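Local coordinates for protein endonuclease 8-like L720 (Acanthamoeba polyphaga mimivirus, PDB 4MB7) that belongs to the endonuclease VIII-like (Fpg/Nei) family, pairing an antiparallel beta-sheet domain with an H2TH domain and a bound zinc ion, at residues I13-I24 and L36-W44; L109-I117 and C124-D132. One frame throughout, in Å; residues are numbered along the deposited sequence.

Contact 1 of 2, residues I13-I24 and L36-W44; sequences IRHTKNHRIVSI and LIDYIIRKW
Four main-chain hydrogen bonds tie Asn18, His19 and Ile21 to Asp38, Tyr39 and Ile41, round a single bridge between Arg20 and Ile40. Ile41 N reaches His19 O at 3.1 Å, almost straight, and Ile21 N reaches Tyr39 O at 2.9 Å; Asp38 N returns a bond to Ile21 O, and Asn18 N closes on Ile41 O.

Side-chain polar contacts sit at both ends. Trp44 NE1 donates to Thr16 OG1 (2.9 Å), with the hydroxyl tilted 27° out of the indole plane. Thr16 OG1 in turn gives its proton to Ile13 O at 2.6 Å, so towards the indole the hydroxyl can only accept. At the other end Arg20, bent at chi3 (50°), runs alongside Asp38 and forms a salt bridge, NH1 to OD1, 2.9 Å.

Van der Waals contacts complete the joint. Ile13 CD1 sits over the face of the Trp44 six-membered ring, 3.7 Å from its centroid, a CH-pi contact. Ile41 CD1 rests against Thr16 O (3.6 Å). Ile24 CG2 meets Ile37 CD1 at 3.7 Å, the two side chains pointing opposite ways.

Strands 21-25 and 40-47 are outermost strands of two four-stranded antiparallel sheets, joined here as in the N-terminal beta sandwich of Fpg/Nei proteins.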
loop_
_atom_site.group_PDB
_atom_site.type_symbol
_atom_site.label_atom_id
_atom_site.label_comp_id
_atom_site.label_asym_id
_atom_site.label_seq_id
_atom_site.Cartn_x
_atom_site.Cartn_y
_atom_site.Cartn_z
ATOM N N ILE A 13 -10.313 -7.170 -8.017
ATOM C CA ILE A 13 -10.062 -8.610 -8.073
ATOM C C ILE A 13 -10.826 -9.434 -7.038
ATOM O O ILE A 13 -10.846 -10.663 -7.116
ATOM C CB ILE A 13 -8.557 -8.921 -7.928
ATOM C CG1 ILE A 13 -8.076 -8.561 -6.520
ATOM C CG2 ILE A 13 -7.752 -8.175 -8.981
ATOM C CD1 ILE A 13 -6.573 -8.602 -6.360
ATOM N N ARG A 14 -11.460 -8.767 -6.078
ATOM C CA ARG A 14 -12.055 -9.471 -4.941
ATOM C C ARG A 14 -13.235 -10.374 -5.311
ATOM O O ARG A 14 -13.612 -11.256 -4.541
ATOM C CB ARG A 14 -12.460 -8.494 -3.834
ATOM C CG ARG A 14 -13.552 -7.510 -4.215
ATOM C CD ARG A 14 -13.985 -6.701 -3.003
ATOM N NE ARG A 14 -14.840 -5.574 -3.360
ATOM C CZ ARG A 14 -15.344 -4.712 -2.482
ATOM N NH1 ARG A 14 -15.085 -4.849 -1.189
ATOM N NH2 ARG A 14 -16.109 -3.712 -2.898
ATOM N N HIS A 15 -13.822 -10.151 -6.481
ATOM C CA HIS A 15 -14.956 -10.964 -6.907
ATOM C C HIS A 15 -14.511 -12.269 -7.567
ATOM O O HIS A 15 -15.295 -12.940 -8.237
ATOM C CB HIS A 15 -15.894 -10.164 -7.813
ATOM C CG HIS A 15 -16.634 -9.078 -7.096
ATOM N ND1 HIS A 15 -16.239 -7.758 -7.130
ATOM C CD2 HIS A 15 -17.735 -9.121 -6.309
ATOM C CE1 HIS A 15 -17.072 -7.033 -6.403
ATOM N NE2 HIS A 15 -17.988 -7.836 -5.894
ATOM N N THR A 16 -13.244 -12.618 -7.367
ATOM C CA THR A 16 -12.743 -13.942 -7.722
ATOM C C THR A 16 -12.906 -14.894 -6.539
ATOM O O THR A 16 -12.613 -16.084 -6.639
ATOM C CB THR A 16 -11.265 -13.899 -8.152
ATOM O OG1 THR A 16 -10.488 -13.231 -7.150
ATOM C CG2 THR A 16 -11.115 -13.169 -9.480
ATOM N N LYS A 17 -13.370 -14.345 -5.420
ATOM C CA LYS A 17 -13.676 -15.112 -4.220
ATOM C C LYS A 17 -14.596 -16.297 -4.527
ATOM O O LYS A 17 -15.488 -16.190 -5.367
ATOM C CB LYS A 17 -14.320 -14.193 -3.180
ATOM C CG LYS A 17 -14.840 -14.889 -1.935
ATOM C CD LYS A 17 -15.622 -13.924 -1.060
ATOM C CE LYS A 17 -16.261 -14.646 0.114
ATOM N NZ LYS A 17 -17.023 -13.715 0.991
ATOM N N ASN A 18 -14.344 -17.419 -3.851
ATOM C CA ASN A 18 -15.125 -18.656 -3.974
ATOM C C ASN A 18 -14.891 -19.462 -5.253
ATOM O O ASN A 18 -15.563 -20.465 -5.490
ATOM C CB ASN A 18 -16.624 -18.410 -3.755
ATOM C CG ASN A 18 -16.927 -17.865 -2.376
ATOM O OD1 ASN A 18 -16.289 -18.244 -1.394
ATOM N ND2 ASN A 18 -17.902 -16.968 -2.294
ATOM N N HIS A 19 -13.934 -19.035 -6.069
ATOM C CA HIS A 19 -13.609 -19.770 -7.290
ATOM C C HIS A 19 -12.380 -20.660 -7.125
ATOM O O HIS A 19 -11.499 -20.379 -6.310
ATOM C CB HIS A 19 -13.444 -18.816 -8.477
ATOM C CG HIS A 19 -14.731 -18.209 -8.939
ATOM N ND1 HIS A 19 -15.619 -18.879 -9.754
ATOM C CD2 HIS A 19 -15.290 -17.001 -8.688
ATOM C CE1 HIS A 19 -16.664 -18.107 -9.991
ATOM N NE2 HIS A 19 -16.489 -16.962 -9.356
ATOM N N ARG A 20 -12.336 -21.734 -7.904
ATOM C CA ARG A 20 -11.294 -22.746 -7.781
ATOM C C ARG A 20 -10.140 -22.495 -8.741
ATOM O O ARG A 20 -10.348 -22.112 -9.891
ATOM C CB ARG A 20 -11.890 -24.134 -8.039
ATOM C CG ARG A 20 -10.896 -25.279 -7.932
ATOM C CD ARG A 20 -11.591 -26.624 -8.091
ATOM N NE ARG A 20 -12.443 -26.657 -9.277
ATOM C CZ ARG A 20 -12.016 -26.967 -10.496
ATOM N NH1 ARG A 20 -10.742 -27.273 -10.699
ATOM N NH2 ARG A 20 -12.865 -26.969 -11.515
ATOM N N ILE A 21 -8.919 -22.718 -8.264
ATOM C CA ILE A 21 -7.742 -22.617 -9.116
ATOM C C ILE A 21 -7.617 -23.848 -10.006
ATOM O O ILE A 21 -7.436 -24.964 -9.518
ATOM C CB ILE A 21 -6.456 -22.452 -8.289
ATOM C CG1 ILE A 21 -6.481 -21.122 -7.533
ATOM C CG2 ILE A 21 -5.232 -22.535 -9.191
ATOM C CD1 ILE A 21 -5.331 -20.945 -6.561
ATOM N N VAL A 22 -7.713 -23.637 -11.313
ATOM C CA VAL A 22 -7.606 -24.729 -12.274
ATOM C C VAL A 22 -6.156 -24.926 -12.700
ATOM O O VAL A 22 -5.668 -26.053 -12.785
ATOM C CB VAL A 22 -8.490 -24.473 -13.512
ATOM C CG1 VAL A 22 -8.186 -25.483 -14.609
ATOM C CG2 VAL A 22 -9.959 -24.525 -13.126
ATOM N N SER A 23 -5.469 -23.820 -12.961
ATOM C CA SER A 23 -4.052 -23.863 -13.292
ATOM C C SER A 23 -3.338 -22.656 -12.695
ATOM O O SER A 23 -3.945 -21.609 -12.477
ATOM C CB SER A 23 -3.846 -23.918 -14.810
ATOM O OG SER A 23 -4.363 -22.763 -15.443
ATOM N N ILE A 24 -2.047 -22.815 -12.425
ATOM C CA ILE A 24 -1.247 -21.760 -11.808
ATOM C C ILE A 24 0.223 -21.950 -12.176
ATOM O O ILE A 24 0.720 -23.076 -12.195
ATOM C CB ILE A 24 -1.448 -21.737 -10.271
ATOM C CG1 ILE A 24 -0.572 -20.669 -9.612
ATOM C CG2 ILE A 24 -1.178 -23.106 -9.666
ATOM C CD1 ILE A 24 -0.924 -20.417 -8.158
ATOM N N LEU A 36 -0.715 -25.663 -5.459
ATOM C CA LEU A 36 -1.952 -24.971 -5.108
ATOM C C LEU A 36 -3.114 -25.286 -6.047
ATOM O O LEU A 36 -4.160 -24.639 -5.983
ATOM C CB LEU A 36 -1.723 -23.457 -5.059
ATOM C CG LEU A 36 -0.795 -22.944 -3.957
ATOM C CD1 LEU A 36 -0.627 -21.437 -4.056
ATOM C CD2 LEU A 36 -1.326 -23.339 -2.589
ATOM N N ILE A 37 -2.930 -26.273 -6.919
ATOM C CA ILE A 37 -3.992 -26.692 -7.832
ATOM C C ILE A 37 -5.248 -27.091 -7.056
ATOM O O ILE A 37 -5.159 -27.762 -6.027
ATOM C CB ILE A 37 -3.536 -27.865 -8.733
ATOM C CG1 ILE A 37 -2.363 -27.437 -9.615
ATOM C CG2 ILE A 37 -4.681 -28.357 -9.606
ATOM C CD1 ILE A 37 -2.706 -26.330 -10.585
ATOM N N ASP A 38 -6.403 -26.634 -7.541
ATOM C CA ASP A 38 -7.712 -26.964 -6.967
ATOM C C ASP A 38 -7.985 -26.347 -5.594
ATOM O O ASP A 38 -8.975 -26.681 -4.943
ATOM C CB ASP A 38 -7.945 -28.480 -6.937
ATOM C CG ASP A 38 -8.022 -29.081 -8.324
ATOM O OD1 ASP A 38 -8.529 -28.397 -9.241
ATOM O OD2 ASP A 38 -7.573 -30.232 -8.501
ATOM N N TYR A 39 -7.112 -25.446 -5.158
ATOM C CA TYR A 39 -7.394 -24.653 -3.970
ATOM C C TYR A 39 -8.510 -23.657 -4.275
ATOM O O TYR A 39 -8.727 -23.294 -5.430
ATOM C CB TYR A 39 -6.141 -23.917 -3.494
ATOM C CG TYR A 39 -5.380 -24.641 -2.405
ATOM C CD1 TYR A 39 -4.583 -25.740 -2.697
ATOM C CD2 TYR A 39 -5.456 -24.219 -1.084
ATOM C CE1 TYR A 39 -3.885 -26.403 -1.703
ATOM C CE2 TYR A 39 -4.762 -24.873 -0.084
ATOM C CZ TYR A 39 -3.978 -25.965 -0.399
ATOM O OH TYR A 39 -3.285 -26.620 0.594
ATOM N N ILE A 40 -9.215 -23.226 -3.234
ATOM C CA ILE A 40 -10.322 -22.292 -3.382
ATOM C C ILE A 40 -9.952 -20.926 -2.815
ATOM O O ILE A 40 -9.393 -20.834 -1.722
ATOM C CB ILE A 40 -11.574 -22.795 -2.639
ATOM C CG1 ILE A 40 -11.913 -24.226 -3.061
ATOM C CG2 ILE A 40 -12.756 -21.866 -2.883
ATOM C CD1 ILE A 40 -12.290 -24.356 -4.508
ATOM N N ILE A 41 -10.258 -19.869 -3.562
ATOM C CA ILE A 41 -10.084 -18.512 -3.057
ATOM C C ILE A 41 -11.138 -18.230 -1.995
ATOM O O ILE A 41 -12.318 -18.073 -2.304
ATOM C CB ILE A 41 -10.192 -17.467 -4.182
ATOM C CG1 ILE A 41 -9.059 -17.655 -5.193
ATOM C CG2 ILE A 41 -10.164 -16.057 -3.607
ATOM C CD1 ILE A 41 -9.045 -16.618 -6.298
ATOM N N ARG A 42 -10.708 -18.176 -0.741
ATOM C CA ARG A 42 -11.627 -17.969 0.369
ATOM C C ARG A 42 -11.895 -16.491 0.634
ATOM O O ARG A 42 -13.038 -16.095 0.859
ATOM C CB ARG A 42 -11.093 -18.644 1.637
ATOM C CG ARG A 42 -11.930 -18.394 2.887
ATOM C CD ARG A 42 -13.368 -18.866 2.704
ATOM N NE ARG A 42 -14.184 -18.592 3.886
ATOM C CZ ARG A 42 -14.846 -17.459 4.093
ATOM N NH1 ARG A 42 -14.795 -16.483 3.198
ATOM N NH2 ARG A 42 -15.562 -17.301 5.198
ATOM N N LYS A 43 -10.843 -15.677 0.599
ATOM C CA LYS A 43 -10.968 -14.270 0.966
ATOM C C LYS A 43 -9.800 -13.414 0.472
ATOM O O LYS A 43 -8.653 -13.861 0.452
ATOM C CB LYS A 43 -11.093 -14.142 2.490
ATOM C CG LYS A 43 -11.404 -12.740 2.987
ATOM N N TRP A 44 -10.110 -12.187 0.062
ATOM C CA TRP A 44 -9.101 -11.169 -0.198
ATOM C C TRP A 44 -9.206 -10.097 0.879
ATOM O O TRP A 44 -10.299 -9.794 1.353
ATOM C CB TRP A 44 -9.339 -10.482 -1.546
ATOM C CG TRP A 44 -9.152 -11.321 -2.769
ATOM C CD1 TRP A 44 -10.102 -12.068 -3.403
ATOM C CD2 TRP A 44 -7.952 -11.459 -3.542
ATOM N NE1 TRP A 44 -9.563 -12.678 -4.511
ATOM C CE2 TRP A 44 -8.245 -12.319 -4.619
ATOM C CE3 TRP A 44 -6.655 -10.947 -3.421
ATOM C CZ2 TRP A 44 -7.289 -12.679 -5.569
ATOM C CZ3 TRP A 44 -5.709 -11.306 -4.364
ATOM C CH2 TRP A 44 -6.031 -12.162 -5.425
#

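Contact 2 of 2, residues L109-I117 and C124-D132; sequences LDPNCLAEI and CTTRQAIMD
Thr126 faces Leu109, Asp110 and Cys113 from the first turn of helix 126-136, which follows directly on the beta hairpin of strands 116-118 and 123-125. The two branches of Thr126 part company. The methyl CG2 is anti to the backbone N and meets Leu109 CD2 at 3.7 Å, the two side chains crossing at a slant, while OG1 turns to the side of Cys113 and Ala115. Cys113 lays its CB against Thr126 CB; its SG accepts a hydrogen bond from Ala115 N.

One turn further along the helix, the Ile130 side chain passes that of Leu109 in the opposite direction, and its CD1 is wedged between Leu109 CB (3.9 Å) and Pro111 CB (3.8 Å). Beyond the two segments, Ile130 also leans on Val64 of strand 63-70. On the hairpin side Ile117 crosses Thr126 at about a right angle and lets CD1 touch Ala129 CB.

Arg127 is extended from CG to NE, its methylenes passing along Pro111 O; the turn at chi4 (88°) then brings NH1 to the same oxygen. NH1 donates to Pro111 O at 2.8 Å, from 41° above the carbonyl plane, a bent bond. The backbone N of Arg127 meets Cys113 O at 3.1 Å, so this one residue binds two carbonyls of the type I turn from Asp110 to Cys113, those of Pro111 and Cys113. That turn is itself braced by an Asx turn, Asp110 OD1 accepting from Asn112 N.

Thr125 is the N-cap: with chi1 at 65° its OG1 accepts from Gln128 N at 3.0 Å. Next to it the hairpin closes with a nearly straight bond from Ile117 N to Cys124 O, 2.7 Å.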
loop_
_atom_site.group_PDB
_atom_site.type_symbol
_atom_site.label_atom_id
_atom_site.label_comp_id
_atom_site.label_asym_id
_atom_site.label_seq_id
_atom_site.Cartn_x
_atom_site.Cartn_y
_atom_site.Cartn_z
ATOM N N LEU A 109 2.563 -17.242 2.856
ATOM C CA LEU A 109 2.482 -17.156 4.307
ATOM C C LEU A 109 1.679 -18.325 4.863
ATOM O O LEU A 109 0.497 -18.485 4.562
ATOM C CB LEU A 109 1.864 -15.827 4.746
ATOM C CG LEU A 109 2.628 -14.555 4.377
ATOM C CD1 LEU A 109 1.928 -13.330 4.945
ATOM C CD2 LEU A 109 4.069 -14.623 4.857
ATOM N N ASP A 110 2.342 -19.146 5.667
ATOM C CA ASP A 110 1.695 -20.259 6.344
ATOM C C ASP A 110 1.264 -19.785 7.729
ATOM O O ASP A 110 2.105 -19.491 8.574
ATOM C CB ASP A 110 2.670 -21.440 6.432
ATOM C CG ASP A 110 2.135 -22.601 7.260
ATOM O OD1 ASP A 110 0.932 -22.622 7.597
ATOM O OD2 ASP A 110 2.934 -23.511 7.565
ATOM N N PRO A 111 -0.056 -19.704 7.959
ATOM C CA PRO A 111 -0.615 -19.192 9.217
ATOM C C PRO A 111 -0.210 -20.002 10.448
ATOM O O PRO A 111 -0.338 -19.506 11.565
ATOM C CB PRO A 111 -2.130 -19.286 8.991
ATOM C CG PRO A 111 -2.297 -20.292 7.902
ATOM C CD PRO A 111 -1.108 -20.110 7.014
ATOM N N ASN A 112 0.268 -21.225 10.245
ATOM C CA ASN A 112 0.729 -22.060 11.349
ATOM C C ASN A 112 2.242 -22.029 11.517
ATOM O O ASN A 112 2.800 -22.767 12.329
ATOM C CB ASN A 112 0.275 -23.507 11.147
ATOM C CG ASN A 112 -1.204 -23.698 11.411
ATOM O OD1 ASN A 112 -1.931 -22.738 11.666
ATOM N ND2 ASN A 112 -1.658 -24.945 11.349
ATOM N N CYS A 113 2.907 -21.177 10.746
ATOM C CA CYS A 113 4.365 -21.128 10.750
ATOM C C CYS A 113 4.905 -20.186 11.822
ATOM O O CYS A 113 4.444 -19.052 11.960
ATOM C CB CYS A 113 4.889 -20.718 9.372
ATOM S SG CYS A 113 6.679 -20.730 9.231
ATOM N N LEU A 114 5.892 -20.663 12.572
ATOM C CA LEU A 114 6.489 -19.879 13.649
ATOM C C LEU A 114 7.883 -19.365 13.299
ATOM O O LEU A 114 8.623 -18.916 14.174
ATOM C CB LEU A 114 6.535 -20.698 14.943
ATOM C CG LEU A 114 5.172 -21.133 15.483
ATOM C CD1 LEU A 114 5.329 -21.976 16.741
ATOM C CD2 LEU A 114 4.291 -19.918 15.748
ATOM N N ALA A 115 8.239 -19.430 12.019
ATOM C CA ALA A 115 9.511 -18.883 11.558
ATOM C C ALA A 115 9.470 -17.361 11.555
ATOM O O ALA A 115 8.460 -16.761 11.194
ATOM C CB ALA A 115 9.848 -19.408 10.174
ATOM N N GLU A 116 10.575 -16.743 11.960
ATOM C CA GLU A 116 10.673 -15.287 12.004
ATOM C C GLU A 116 10.911 -14.708 10.611
ATOM O O GLU A 116 11.791 -15.165 9.881
ATOM C CB GLU A 116 11.807 -14.862 12.940
ATOM C CG GLU A 116 11.638 -15.322 14.379
ATOM C CD GLU A 116 10.672 -14.452 15.160
ATOM O OE1 GLU A 116 10.578 -13.245 14.853
ATOM O OE2 GLU A 116 10.007 -14.974 16.079
ATOM N N ILE A 117 10.122 -13.703 10.244
ATOM C CA ILE A 117 10.282 -13.039 8.953
ATOM C C ILE A 117 10.307 -11.523 9.112
ATOM O O ILE A 117 9.811 -10.984 10.102
ATOM C CB ILE A 117 9.158 -13.415 7.959
ATOM C CG1 ILE A 117 7.795 -12.964 8.491
ATOM C CG2 ILE A 117 9.165 -14.912 7.678
ATOM C CD1 ILE A 117 6.639 -13.262 7.552
ATOM N N CYS A 124 8.771 -10.544 12.937
ATOM C CA CYS A 124 7.837 -11.349 13.713
ATOM C C CYS A 124 7.634 -12.710 13.060
ATOM O O CYS A 124 8.142 -12.963 11.967
ATOM C CB CYS A 124 6.494 -10.626 13.829
ATOM S SG CYS A 124 5.710 -10.271 12.230
ATOM N N THR A 125 6.889 -13.589 13.726
ATOM C CA THR A 125 6.586 -14.892 13.144
ATOM C C THR A 125 5.641 -14.733 11.962
ATOM O O THR A 125 4.939 -13.728 11.847
ATOM C CB THR A 125 5.943 -15.858 14.162
ATOM O OG1 THR A 125 4.665 -15.353 14.570
ATOM C CG2 THR A 125 6.838 -16.034 15.380
ATOM N N THR A 126 5.631 -15.731 11.088
ATOM C CA THR A 126 4.741 -15.740 9.937
ATOM C C THR A 126 3.288 -15.662 10.390
ATOM O O THR A 126 2.479 -14.953 9.793
ATOM C CB THR A 126 4.947 -17.009 9.091
ATOM O OG1 THR A 126 6.339 -17.151 8.782
ATOM C CG2 THR A 126 4.145 -16.929 7.801
ATOM N N ARG A 127 2.973 -16.387 11.459
ATOM C CA ARG A 127 1.630 -16.378 12.032
ATOM C C ARG A 127 1.233 -14.987 12.518
ATOM O O ARG A 127 0.124 -14.521 12.255
ATOM C CB ARG A 127 1.535 -17.382 13.185
ATOM C CG ARG A 127 0.188 -17.398 13.890
ATOM C CD ARG A 127 0.112 -18.523 14.912
ATOM N NE ARG A 127 -1.236 -18.683 15.449
ATOM C CZ ARG A 127 -2.172 -19.453 14.904
ATOM N NH1 ARG A 127 -1.912 -20.139 13.800
ATOM N NH2 ARG A 127 -3.372 -19.537 15.463
ATOM N N GLN A 128 2.145 -14.328 13.225
ATOM C CA GLN A 128 1.890 -12.992 13.758
ATOM C C GLN A 128 1.709 -11.957 12.647
ATOM O O GLN A 128 0.927 -11.013 12.786
ATOM C CB GLN A 128 3.020 -12.565 14.696
ATOM C CG GLN A 128 2.759 -11.251 15.417
ATOM C CD GLN A 128 1.606 -11.347 16.395
ATOM O OE1 GLN A 128 1.464 -12.340 17.107
ATOM N NE2 GLN A 128 0.768 -10.317 16.428
ATOM N N ALA A 129 2.437 -12.139 11.550
ATOM C CA ALA A 129 2.334 -11.243 10.397
ATOM C C ALA A 129 0.912 -11.207 9.839
ATOM O O ALA A 129 0.399 -10.142 9.486
ATOM C CB ALA A 129 3.323 -11.653 9.316
ATOM N N ILE A 130 0.279 -12.372 9.763
ATOM C CA ILE A 130 -1.100 -12.467 9.286
ATOM C C ILE A 130 -2.076 -11.831 10.278
ATOM O O ILE A 130 -3.009 -11.131 9.882
ATOM C CB ILE A 130 -1.495 -13.933 8.997
ATOM C CG1 ILE A 130 -0.616 -14.501 7.880
ATOM C CG2 ILE A 130 -2.965 -14.034 8.615
ATOM C CD1 ILE A 130 -0.903 -15.948 7.544
ATOM N N MET A 131 -1.849 -12.061 11.567
ATOM C CA MET A 131 -2.693 -11.479 12.607
ATOM C C MET A 131 -2.560 -9.957 12.642
ATOM O O MET A 131 -3.548 -9.244 12.819
ATOM C CB MET A 131 -2.343 -12.067 13.975
ATOM C CG MET A 131 -3.273 -11.633 15.098
ATOM S SD MET A 131 -4.960 -12.241 14.898
ATOM C CE MET A 131 -5.839 -10.717 14.561
ATOM N N ASP A 132 -1.338 -9.465 12.470
ATOM C CA ASP A 132 -1.092 -8.026 12.460
ATOM C C ASP A 132 -1.803 -7.323 11.310
ATOM O O ASP A 132 -2.240 -6.181 11.451
ATOM C CB ASP A 132 0.402 -7.732 12.367
ATOM C CG ASP A 132 1.131 -7.959 13.674
ATOM O OD1 ASP A 132 0.460 -8.187 14.699
ATOM O OD2 ASP A 132 2.378 -7.896 13.673
#

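Contacts 1 and 2 belong to opposite borders of one antiparallel sheet, whose strands run in the order 40-47, 50-56, 63-70, 104-109. Contact 1 uses the first of these strands to meet strand 21-25 of the other sheet; contact 2 begins at the end of the last one, where Leu109 still bonds through its backbone to Val64. Their centres lie 22 Å apart and their nearest atoms about 9 Å, without touching. Strand 63-70 is a shared neighbour, touched by Leu36 and Tyr39 of contact 1 and by Leu109 and Ile130 of contact 2. Neither contact supplies a zinc ligand: Cys247, His251, Cys268 and Cys271 come from much later in the chain.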